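Local structure of N-terminal acetyltransferase B complex subunit MDM20 (5K04) at residues E214-Y219 and H233-K238; T391-V396 and M718-P723. The protein acts as the non-catalytic subunit of the NatB N-terminal acetyltransferase complex, probably serving as a scaffold for the catalytic subunit NAT3. All blocks are in the same frame, centred on the assembly; numbering follows the deposited sequence.

Following the chain from its N terminus, contact 1 comes first and closes a very short loop: residues 214-219 and 233-238 lie on successive helices, 213-225 and 229-242. Contact 2 opens only after contact 1 has closed, so the two are in series, neither nesting nor crossing. It spans more than 300 residues, bringing helix 388-404 against the loop between helices 707-717 and 729-747, near the C terminus. Contact 1 is thus local helix-to-helix packing, whereas contact 2 joins the middle of this predominantly helical chain to its end. Their centres lie 56 Å apart and their nearest atoms about 42 Å, so they do not touch.

Contact 1 of 2, residues E214-Y219 and H233-K238; sequences ELKLLY and HAYTEK
Tyr235 reaches from helix 229-242 to helix 213-225, where its ring receives the edge of Tyr219 on one face and its hydroxyl meets the stem of Lys216. The ring planes stand at 83° with centroids 5.0 Å apart, a T-shaped stack. Tyr219 CD2 sits over the centre of the Tyr235 ring, 3.8 Å from Tyr235 CZ, and Tyr219 CE2 lies 3.9 Å from Tyr235 CD1. In Tyr235, CG opposite the backbone N (chi1 -173°) sends the ring across the gap. Its OH comes within 3.2 Å of Lys216 CG, a polar atom against aliphatic chain rather than a hydrogen bond; the two side chains cross at nearly a right angle. The helices are consecutive and run roughly antiparallel, forming a helical hairpin, consistent with the TPR-like character of the family. Their backbones stay well apart, with Tyr219 CA and Tyr235 CA separated by 9.5 Å, and long side chains span the interval. Next along, Thr236 packs onto helix 248-260, and Glu237 OE2 accepts a hydrogen bond from Trp254 NE1 on the same helix. Lys238 NZ ends 6.1 Å from Lys216 NZ, a like-charge pair that may repel mildly; Lys238 also has a long, weak ion pair with Glu243.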
ATOM      1  N   GLU A 214      21.122   2.734 -11.199  1.00 48.12           N
ATOM      2  CA  GLU A 214      21.121   3.451  -9.924  1.00 44.82           C
ATOM      3  C   GLU A 214      22.306   4.411  -9.823  1.00 41.57           C
ATOM      4  O   GLU A 214      22.150   5.573  -9.435  1.00 35.90           O
ATOM      5  CB  GLU A 214      21.140   2.429  -8.779  1.00 38.82           C
ATOM      6  CG  GLU A 214      21.114   3.002  -7.384  1.00 42.44           C
ATOM      7  CD  GLU A 214      19.719   3.447  -6.916  1.00 41.11           C
ATOM      8  OE1 GLU A 214      18.710   2.795  -7.259  1.00 30.66           O
ATOM      9  OE2 GLU A 214      19.652   4.464  -6.192  1.00 42.39           O
ATOM     10  N   LEU A 215      23.504   3.935 -10.183  1.00 42.23           N
ATOM     11  CA  LEU A 215      24.714   4.736 -10.021  1.00 44.53           C
ATOM     12  C   LEU A 215      24.889   5.738 -11.153  1.00 40.38           C
ATOM     13  O   LEU A 215      25.456   6.817 -10.933  1.00 25.66           O
ATOM     14  CB  LEU A 215      25.950   3.828  -9.906  1.00 33.91           C
ATOM     15  CG  LEU A 215      26.036   3.004  -8.604  1.00 41.99           C
ATOM     16  CD1 LEU A 215      27.289   2.157  -8.571  1.00 41.56           C
ATOM     17  CD2 LEU A 215      25.943   3.882  -7.339  1.00 30.24           C
ATOM     18  N   LYS A 216      24.410   5.403 -12.359  1.00 46.45           N
ATOM     19  CA  LYS A 216      24.418   6.368 -13.456  1.00 42.75           C
ATOM     20  C   LYS A 216      23.585   7.584 -13.098  1.00 35.25           C
ATOM     21  O   LYS A 216      24.012   8.726 -13.293  1.00 27.32           O
ATOM     22  CB  LYS A 216      23.892   5.732 -14.745  1.00 38.60           C
ATOM     23  CG  LYS A 216      24.780   4.641 -15.342  1.00 43.40           C
ATOM     24  CD  LYS A 216      24.252   4.212 -16.719  1.00 42.02           C
ATOM     25  CE  LYS A 216      24.959   2.936 -17.218  1.00 47.85           C
ATOM     26  NZ  LYS A 216      24.428   2.493 -18.543  1.00 63.34           N
ATOM     27  N   LEU A 217      22.385   7.352 -12.555  1.00 42.92           N
ATOM     28  CA  LEU A 217      21.537   8.469 -12.151  1.00 47.79           C
ATOM     29  C   LEU A 217      22.208   9.281 -11.058  1.00 41.65           C
ATOM     30  O   LEU A 217      22.187  10.516 -11.086  1.00 32.22           O
ATOM     31  CB  LEU A 217      20.178   7.955 -11.685  1.00 43.20           C
ATOM     32  CG  LEU A 217      19.338   7.289 -12.785  1.00 45.99           C
ATOM     33  CD1 LEU A 217      18.029   6.671 -12.234  1.00 38.35           C
ATOM     34  CD2 LEU A 217      19.046   8.246 -13.920  1.00 39.73           C
ATOM     35  N   LEU A 218      22.826   8.591 -10.097  1.00 57.30           N
ATOM     36  CA  LEU A 218      23.536   9.259  -9.015  1.00 48.81           C
ATOM     37  C   LEU A 218      24.724  10.053  -9.551  1.00 43.23           C
ATOM     38  O   LEU A 218      24.983  11.176  -9.106  1.00 30.91           O
ATOM     39  CB  LEU A 218      23.988   8.212  -8.002  1.00 43.03           C
ATOM     40  CG  LEU A 218      24.638   8.745  -6.727  1.00 54.51           C
ATOM     41  CD1 LEU A 218      23.662   9.615  -5.926  1.00 51.63           C
ATOM     42  CD2 LEU A 218      25.161   7.589  -5.889  1.00 56.68           C
ATOM     43  N   TYR A 219      25.448   9.481 -10.518  1.00 41.97           N
ATOM     44  CA  TYR A 219      26.571  10.179 -11.125  1.00 42.71           C
ATOM     45  C   TYR A 219      26.116  11.464 -11.807  1.00 45.55           C
ATOM     46  O   TYR A 219      26.777  12.505 -11.701  1.00 33.83           O
ATOM     47  CB  TYR A 219      27.265   9.244 -12.117  1.00 47.65           C
ATOM     48  CG  TYR A 219      28.552   9.772 -12.710  1.00 43.38           C
ATOM     49  CD1 TYR A 219      29.501  10.414 -11.927  1.00 43.48           C
ATOM     50  CD2 TYR A 219      28.835   9.581 -14.057  1.00 41.30           C
ATOM     51  CE1 TYR A 219      30.685  10.880 -12.492  1.00 44.16           C
ATOM     52  CE2 TYR A 219      30.007  10.043 -14.623  1.00 46.40           C
ATOM     53  CZ  TYR A 219      30.930  10.696 -13.842  1.00 44.57           C
ATOM     54  OH  TYR A 219      32.097  11.165 -14.407  1.00 37.95           O
ATOM     55  N   HIS A 233      27.538  16.931 -19.884  1.00 44.21           N
ATOM     56  CA  HIS A 233      27.118  17.041 -21.272  1.00 46.13           C
ATOM     57  C   HIS A 233      27.745  15.932 -22.095  1.00 52.31           C
ATOM     58  O   HIS A 233      27.066  15.257 -22.880  1.00 49.02           O
ATOM     59  CB  HIS A 233      27.506  18.411 -21.833  1.00 46.18           C
ATOM     60  CG  HIS A 233      26.915  18.693 -23.181  1.00 57.31           C
ATOM     61  ND1 HIS A 233      25.553  18.794 -23.390  1.00 55.53           N
ATOM     62  CD2 HIS A 233      27.497  18.868 -24.390  1.00 57.47           C
ATOM     63  CE1 HIS A 233      25.327  19.031 -24.668  1.00 60.49           C
ATOM     64  NE2 HIS A 233      26.489  19.078 -25.298  1.00 59.35           N
ATOM     65  N   ALA A 234      29.043  15.711 -21.890  1.00 55.47           N
ATOM     66  CA  ALA A 234      29.731  14.577 -22.495  1.00 53.48           C
ATOM     67  C   ALA A 234      29.092  13.260 -22.075  1.00 45.53           C
ATOM     68  O   ALA A 234      28.836  12.389 -22.914  1.00 41.43           O
ATOM     69  CB  ALA A 234      31.215  14.609 -22.116  1.00 44.83           C
ATOM     70  N   TYR A 235      28.819  13.095 -20.780  1.00 50.77           N
ATOM     71  CA  TYR A 235      28.289  11.817 -20.305  1.00 51.02           C
ATOM     72  C   TYR A 235      26.883  11.567 -20.855  1.00 49.67           C
ATOM     73  O   TYR A 235      26.622  10.516 -21.454  1.00 41.78           O
ATOM     74  CB  TYR A 235      28.313  11.772 -18.770  1.00 43.84           C
ATOM     75  CG  TYR A 235      27.934  10.420 -18.168  1.00 43.62           C
ATOM     76  CD1 TYR A 235      28.812   9.338 -18.220  1.00 43.85           C
ATOM     77  CD2 TYR A 235      26.706  10.230 -17.531  1.00 37.50           C
ATOM     78  CE1 TYR A 235      28.466   8.086 -17.672  1.00 42.08           C
ATOM     79  CE2 TYR A 235      26.357   8.984 -16.973  1.00 43.84           C
ATOM     80  CZ  TYR A 235      27.243   7.920 -17.061  1.00 41.76           C
ATOM     81  OH  TYR A 235      26.916   6.701 -16.532  1.00 36.68           O
ATOM     82  N   THR A 236      25.977  12.541 -20.699  1.00 56.12           N
ATOM     83  CA  THR A 236      24.614  12.371 -21.199  1.00 51.94           C
ATOM     84  C   THR A 236      24.596  12.152 -22.709  1.00 48.29           C
ATOM     85  O   THR A 236      23.866  11.284 -23.205  1.00 36.88           O
ATOM     86  CB  THR A 236      23.742  13.573 -20.815  1.00 44.44           C
ATOM     87  OG1 THR A 236      24.309  14.792 -21.318  1.00 33.52           O
ATOM     88  CG2 THR A 236      23.601  13.666 -19.307  1.00 37.83           C
ATOM     89  N   GLU A 237      25.400  12.919 -23.452  1.00 49.91           N
ATOM     90  CA  GLU A 237      25.471  12.733 -24.901  1.00 55.74           C
ATOM     91  C   GLU A 237      25.849  11.296 -25.258  1.00 55.26           C
ATOM     92  O   GLU A 237      25.278  10.710 -26.188  1.00 50.09           O
ATOM     93  CB  GLU A 237      26.463  13.729 -25.519  1.00 55.82           C
ATOM     94  CG  GLU A 237      26.612  13.620 -27.027  1.00 65.66           C
ATOM     95  CD  GLU A 237      27.066  14.912 -27.690  1.00 64.42           C
ATOM     96  OE1 GLU A 237      27.982  14.853 -28.528  1.00 68.09           O
ATOM     97  OE2 GLU A 237      26.499  15.980 -27.384  1.00 66.68           O
ATOM     98  N   LYS A 238      26.785  10.703 -24.511  1.00 59.21           N
ATOM     99  CA  LYS A 238      27.120   9.297 -24.719  1.00 58.85           C
ATOM    100  C   LYS A 238      25.892   8.408 -24.535  1.00 51.60           C
ATOM    101  O   LYS A 238      25.580   7.575 -25.397  1.00 37.46           O
ATOM    102  CB  LYS A 238      28.243   8.872 -23.767  1.00 56.29           C
ATOM    103  CG  LYS A 238      28.712   7.436 -23.971  1.00 67.30           C
ATOM    104  CD  LYS A 238      29.552   6.906 -22.797  1.00 79.19           C
ATOM    105  CE  LYS A 238      28.699   6.595 -21.549  1.00 78.40           C
ATOM    106  NZ  LYS A 238      29.303   5.536 -20.659  1.00 75.89           N
TER

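Contact 2 of 2, residues T391-V396 and M718-P723; sequences TIKNIV and MDFEPP
Ile392 meets two side chains of the 718-723 loop, one with each branch. Its CD1 methyl packs on the Met718 CE methyl at 3.7 Å, while CG2 lies 3.8 Å from Phe720 CZ. With chi1 at -70°, CG1 lies beside the backbone N and CG2 opposite it, which aims CD1 at Met718 and CG2 at Phe720; the isoleucine crosses both partners at about a right angle. A second kind of packing sets the Phe720 ring beside the aliphatic root of Lys393: CB comes to the ring edge, near its plane, 3.7 Å from CE1 and 3.9 Å from CD1 of Phe720. The ring therefore borders the helix along CD1, CE1 and CZ, touching both residues. Polar chemistry runs elsewhere. Lys393 NZ forms a salt bridge with Asp383, whose same oxygen, OD2, also accepts a bond from Asn394 ND2. In the fold this is helix-against-loop packing, with the irregular link between helices 707-717 and 729-747 lying over helix 388-404, where Gln389 also touches Met718 and Phe720. No hydrogen bond joins the two segments, so their direct adhesion comes from apolar packing, with the lysine lending its aliphatic base while its charge is paired with Asp383.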
ATOM      1  N   THR A 391     -26.941  10.957  -7.100  1.00 51.65           N
ATOM      2  CA  THR A 391     -26.081   9.794  -6.901  1.00 45.57           C
ATOM      3  C   THR A 391     -26.648   8.563  -7.602  1.00 37.94           C
ATOM      4  O   THR A 391     -25.920   7.816  -8.266  1.00 29.79           O
ATOM      5  CB  THR A 391     -25.925   9.563  -5.399  1.00 40.18           C
ATOM      6  OG1 THR A 391     -25.165  10.644  -4.850  1.00 26.96           O
ATOM      7  CG2 THR A 391     -25.245   8.227  -5.098  1.00 43.25           C
ATOM      8  N   ILE A 392     -27.960   8.359  -7.484  1.00 42.00           N
ATOM      9  CA  ILE A 392     -28.608   7.223  -8.120  1.00 42.14           C
ATOM     10  C   ILE A 392     -28.593   7.378  -9.635  1.00 44.43           C
ATOM     11  O   ILE A 392     -28.322   6.417 -10.369  1.00 37.55           O
ATOM     12  CB  ILE A 392     -30.038   7.070  -7.573  1.00 46.15           C
ATOM     13  CG1 ILE A 392     -30.004   6.587  -6.118  1.00 48.36           C
ATOM     14  CG2 ILE A 392     -30.860   6.136  -8.449  1.00 38.98           C
ATOM     15  CD1 ILE A 392     -31.383   6.550  -5.454  1.00 44.99           C
ATOM     16  N   LYS A 393     -28.884   8.584 -10.128  1.00 48.45           N
ATOM     17  CA  LYS A 393     -28.825   8.825 -11.566  1.00 49.41           C
ATOM     18  C   LYS A 393     -27.452   8.453 -12.115  1.00 45.61           C
ATOM     19  O   LYS A 393     -27.337   7.732 -13.116  1.00 31.07           O
ATOM     20  CB  LYS A 393     -29.158  10.291 -11.876  1.00 46.16           C
ATOM     21  CG  LYS A 393     -28.903  10.682 -13.342  1.00 51.16           C
ATOM     22  CD  LYS A 393     -29.083  12.177 -13.618  1.00 44.49           C
ATOM     23  CE  LYS A 393     -27.888  12.978 -13.166  1.00 47.07           C
ATOM     24  NZ  LYS A 393     -28.012  14.404 -13.494  1.00 53.49           N
ATOM     25  N   ASN A 394     -26.395   8.900 -11.439  1.00 45.61           N
ATOM     26  CA  ASN A 394     -25.056   8.647 -11.941  1.00 49.40           C
ATOM     27  C   ASN A 394     -24.602   7.210 -11.705  1.00 45.05           C
ATOM     28  O   ASN A 394     -23.776   6.707 -12.471  1.00 28.61           O
ATOM     29  CB  ASN A 394     -24.097   9.675 -11.344  1.00 43.29           C
ATOM     30  CG  ASN A 394     -24.205  11.031 -12.057  1.00 39.97           C
ATOM     31  OD1 ASN A 394     -24.015  11.121 -13.260  1.00 29.89           O
ATOM     32  ND2 ASN A 394     -24.560  12.068 -11.316  1.00 42.37           N
ATOM     33  N   ILE A 395     -25.149   6.525 -10.691  1.00 46.59           N
ATOM     34  CA  ILE A 395     -24.985   5.071 -10.604  1.00 43.48           C
ATOM     35  C   ILE A 395     -25.510   4.395 -11.876  1.00 45.71           C
ATOM     36  O   ILE A 395     -24.878   3.481 -12.426  1.00 33.99           O
ATOM     37  CB  ILE A 395     -25.698   4.522  -9.354  1.00 36.93           C
ATOM     38  CG1 ILE A 395     -24.870   4.786  -8.093  1.00 41.94           C
ATOM     39  CG2 ILE A 395     -25.981   3.034  -9.517  1.00 36.87           C
ATOM     40  CD1 ILE A 395     -25.580   4.418  -6.796  1.00 35.55           C
ATOM     41  N   VAL A 396     -26.687   4.822 -12.346  1.00 44.36           N
ATOM     42  CA  VAL A 396     -27.266   4.260 -13.565  1.00 46.72           C
ATOM     43  C   VAL A 396     -26.361   4.517 -14.765  1.00 43.50           C
ATOM     44  O   VAL A 396     -26.201   3.660 -15.642  1.00 36.20           O
ATOM     45  CB  VAL A 396     -28.672   4.842 -13.784  1.00 44.83           C
ATOM     46  CG1 VAL A 396     -29.261   4.352 -15.077  1.00 42.46           C
ATOM     47  CG2 VAL A 396     -29.561   4.477 -12.611  1.00 48.05           C
ATOM     48  N   MET A 718     -38.729  10.144  -7.088  1.00 54.44           N
ATOM     49  CA  MET A 718     -37.677  10.862  -7.791  1.00 53.49           C
ATOM     50  C   MET A 718     -37.892  10.774  -9.298  1.00 60.84           C
ATOM     51  O   MET A 718     -38.129   9.690  -9.841  1.00 62.48           O
ATOM     52  CB  MET A 718     -36.301  10.317  -7.405  1.00 53.50           C
ATOM     53  CG  MET A 718     -35.935  10.654  -5.968  1.00 56.75           C
ATOM     54  SD  MET A 718     -34.321  10.133  -5.388  1.00 34.46           S
ATOM     55  CE  MET A 718     -34.133   8.811  -6.498  1.00 32.66           C
ATOM     56  N   ASP A 719     -37.828  11.919  -9.962  1.00 64.12           N
ATOM     57  CA  ASP A 719     -37.873  11.976 -11.413  1.00 62.26           C
ATOM     58  C   ASP A 719     -36.459  11.943 -11.983  1.00 61.50           C
ATOM     59  O   ASP A 719     -35.483  12.308 -11.332  1.00 68.08           O
ATOM     60  CB  ASP A 719     -38.605  13.231 -11.882  1.00 61.24           C
ATOM     61  CG  ASP A 719     -40.067  13.237 -11.469  1.00 72.96           C
ATOM     62  OD1 ASP A 719     -40.868  12.482 -12.065  1.00 73.04           O
ATOM     63  OD2 ASP A 719     -40.409  13.989 -10.531  1.00 75.91           O
ATOM     64  N   PHE A 720     -36.362  11.492 -13.221  1.00 62.64           N
ATOM     65  CA  PHE A 720     -35.075  11.257 -13.851  1.00 57.30           C
ATOM     66  C   PHE A 720     -35.130  11.714 -15.297  1.00 58.95           C
ATOM     67  O   PHE A 720     -35.963  11.229 -16.072  1.00 51.97           O
ATOM     68  CB  PHE A 720     -34.702   9.781 -13.778  1.00 61.50           C
ATOM     69  CG  PHE A 720     -34.253   9.347 -12.430  1.00 66.98           C
ATOM     70  CD1 PHE A 720     -32.975   9.661 -11.983  1.00 58.85           C
ATOM     71  CD2 PHE A 720     -35.102   8.619 -11.604  1.00 61.82           C
ATOM     72  CE1 PHE A 720     -32.554   9.262 -10.743  1.00 57.65           C
ATOM     73  CE2 PHE A 720     -34.683   8.209 -10.355  1.00 57.91           C
ATOM     74  CZ  PHE A 720     -33.406   8.529  -9.922  1.00 58.40           C
ATOM     75  N   GLU A 721     -34.242  12.649 -15.649  1.00 61.50           N
ATOM     76  CA  GLU A 721     -34.019  13.085 -17.022  1.00 60.20           C
ATOM     77  C   GLU A 721     -32.563  12.769 -17.328  1.00 52.33           C
ATOM     78  O   GLU A 721     -31.712  13.671 -17.352  1.00 45.04           O
ATOM     79  CB  GLU A 721     -34.326  14.568 -17.216  1.00 67.34           C
ATOM     80  CG  GLU A 721     -35.803  14.909 -17.081  1.00 76.17           C
ATOM     81  CD  GLU A 721     -36.102  16.357 -17.415  1.00 82.58           C
ATOM     82  OE1 GLU A 721     -36.289  16.666 -18.616  1.00 84.27           O
ATOM     83  OE2 GLU A 721     -36.133  17.188 -16.478  1.00 82.69           O
ATOM     84  N   PRO A 722     -32.246  11.487 -17.560  1.00 58.00           N
ATOM     85  CA  PRO A 722     -30.848  11.133 -17.824  1.00 55.39           C
ATOM     86  C   PRO A 722     -30.394  11.713 -19.120  1.00 54.37           C
ATOM     87  O   PRO A 722     -31.185  11.979 -20.046  1.00 38.94           O
ATOM     88  CB  PRO A 722     -30.898   9.587 -17.881  1.00 53.17           C
ATOM     89  CG  PRO A 722     -32.310   9.185 -17.544  1.00 57.54           C
ATOM     90  CD  PRO A 722     -33.163  10.376 -17.825  1.00 55.25           C
ATOM     91  N   PRO A 723     -29.076  11.969 -19.278  1.00 58.90           N
ATOM     92  CA  PRO A 723     -28.558  12.562 -20.515  1.00 57.27           C
ATOM     93  C   PRO A 723     -28.445  11.592 -21.684  1.00 54.24           C
ATOM     94  O   PRO A 723     -28.263  12.046 -22.822  1.00 44.08           O
ATOM     95  CB  PRO A 723     -27.171  13.074 -20.099  1.00 56.28           C
ATOM     96  CG  PRO A 723     -26.767  12.151 -18.985  1.00 55.19           C
ATOM     97  CD  PRO A 723     -28.035  11.806 -18.244  1.00 53.53           C
TER